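Local coordinates for protein chitinase (Jonesia denitrificans, PDB 5VG0) that probably oxidises chitin through a copper ion held in a histidine brace, being the lytic polysaccharide monooxygenase domain of a larger chitin-degrading enzyme, at residues L52-N55 with S56-W59. Residues are numbered along the deposited sequence; the frame is centred on the assembly and turned at random.
Sequences LDDN and SKPW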
loop_
_atom_site.group_PDB
_atom_site.type_symbol
_atom_site.label_atom_id
_atom_site.label_comp_id
_atom_site.label_asym_id
_atom_site.label_seq_id
_atom_site.Cartn_x
_atom_site.Cartn_y
_atom_site.Cartn_z
ATOM N N LEU A 52 0.185 7.154 -9.471
ATOM C CA LEU A 52 -0.529 6.322 -8.511
ATOM C C LEU A 52 -1.751 7.015 -7.939
ATOM O O LEU A 52 -2.609 6.340 -7.367
ATOM C CB LEU A 52 0.397 5.911 -7.371
ATOM C CG LEU A 52 1.624 5.093 -7.782
ATOM C CD1 LEU A 52 2.515 4.866 -6.580
ATOM C CD2 LEU A 52 1.218 3.764 -8.426
ATOM N N ASP A 53 -1.830 8.341 -8.044
ATOM C CA ASP A 53 -2.974 9.103 -7.567
ATOM C C ASP A 53 -4.041 9.315 -8.630
ATOM O O ASP A 53 -5.081 9.895 -8.319
ATOM C CB ASP A 53 -2.531 10.492 -7.086
ATOM C CG ASP A 53 -1.538 10.452 -5.944
ATOM O OD1 ASP A 53 -1.682 9.612 -5.052
ATOM O OD2 ASP A 53 -0.624 11.317 -5.916
ATOM N N ASP A 54 -3.814 8.880 -9.862
ATOM C CA ASP A 54 -4.693 9.215 -10.978
ATOM C C ASP A 54 -5.815 8.189 -11.055
ATOM O O ASP A 54 -5.646 7.099 -11.610
ATOM C CB ASP A 54 -3.892 9.251 -12.272
ATOM C CG ASP A 54 -4.707 9.698 -13.455
ATOM O OD1 ASP A 54 -5.934 9.845 -13.319
ATOM O OD2 ASP A 54 -4.093 9.884 -14.513
ATOM N N ASN A 55 -6.979 8.547 -10.532
ATOM C CA ASN A 55 -8.125 7.645 -10.507
ATOM C C ASN A 55 -8.837 7.545 -11.847
ATOM O O ASN A 55 -9.746 6.721 -11.980
ATOM C CB ASN A 55 -9.107 8.048 -9.408
ATOM C CG ASN A 55 -8.512 7.895 -8.035
ATOM O OD1 ASN A 55 -7.886 6.886 -7.718
ATOM N ND2 ASN A 55 -8.661 8.905 -7.228
ATOM N N SER A 56 -8.453 8.337 -12.840
ATOM C CA SER A 56 -9.054 8.219 -14.160
ATOM C C SER A 56 -8.518 7.025 -14.933
ATOM O O SER A 56 -9.134 6.609 -15.924
ATOM C CB SER A 56 -8.838 9.502 -14.957
ATOM O OG SER A 56 -7.521 9.601 -15.475
ATOM N N LYS A 57 -7.401 6.458 -14.497
ATOM C CA LYS A 57 -6.848 5.300 -15.172
ATOM C C LYS A 57 -7.684 4.069 -14.835
ATOM O O LYS A 57 -8.275 3.984 -13.751
ATOM C CB LYS A 57 -5.413 5.051 -14.724
ATOM C CG LYS A 57 -4.418 6.161 -15.032
ATOM C CD LYS A 57 -4.037 6.163 -16.495
ATOM C CE LYS A 57 -3.183 7.369 -16.876
ATOM N NZ LYS A 57 -3.998 8.591 -17.129
ATOM N N PRO A 58 -7.720 3.076 -15.731
ATOM C CA PRO A 58 -8.487 1.839 -15.461
ATOM C C PRO A 58 -7.699 0.880 -14.576
ATOM O O PRO A 58 -7.199 -0.162 -15.009
ATOM C CB PRO A 58 -8.737 1.296 -16.875
ATOM C CG PRO A 58 -7.558 1.746 -17.645
ATOM C CD PRO A 58 -7.225 3.115 -17.124
ATOM N N TRP A 59 -7.569 1.249 -13.305
ATOM C CA TRP A 59 -6.855 0.417 -12.357
ATOM C C TRP A 59 -7.608 -0.893 -12.169
ATOM O O TRP A 59 -8.807 -0.874 -11.880
ATOM C CB TRP A 59 -6.736 1.122 -10.992
ATOM C CG TRP A 59 -5.798 2.284 -11.046
ATOM C CD1 TRP A 59 -6.121 3.604 -11.079
ATOM C CD2 TRP A 59 -4.367 2.222 -11.092
ATOM N NE1 TRP A 59 -4.984 4.367 -11.136
ATOM C CE2 TRP A 59 -3.892 3.543 -11.156
ATOM C CE3 TRP A 59 -3.441 1.175 -11.083
ATOM C CZ2 TRP A 59 -2.539 3.845 -11.214
ATOM C CZ3 TRP A 59 -2.085 1.480 -11.140
ATOM C CH2 TRP A 59 -1.654 2.797 -11.211
HETATM O O HOH W 1 -10.290 4.304 -12.392
#
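Asp54 to Lys57 form a type I beta turn, closed weakly by Lys57 N to Asp54 O at 3.4 Å. The same carbonyl oxygen takes a shorter bond from Trp59 NE1, 2.9 Å from Asp54 O with an N-H...O angle of 154°; the acceptor lies close to the indole plane, whereas the donor stands above the carbonyl plane. The side chain of Asp54 bridges the turn as well. Its carboxylate is thrown across to Ser56 and Lys57 by a chi1 of -175°, which sets CG opposite the backbone N. Asp54 OD1 accepts Ser56 N at 3.0 Å on its anti side, which makes an Asx turn, and Ser56 OG at 2.7 Å on its syn side, both from one face of the carboxylate. The Lys57 chain folds back at its second and fourth torsions to bring NZ to 2.9 Å from Asp54 OD2, a salt bridge made from above the carboxylate plane. Replacing Asp54 by alanine removes the carboxylate and is likely to leave the Lys57 ammonium without this counter-charge and Ser56 OG freer to turn. At the other end of the indole, Trp59 CH2 meets the methyl Leu52 CD2 at 4.1 Å, the two side chains crossing at about a right angle. Arg10 makes a cation-pi contact with Trp59 and also binds Leu52 O and Asn55 OD1, tying this surface loop between strands 34-36 and 62-64 to helix 10-15, away from the copper site. Asp54 thus holds the turn through one firm and one weak bond on its carbonyl and fixes Ser56 and Lys57 through three on its carboxylate, whose negative charge the ammonium and Ser56 donors would be expected to stabilise.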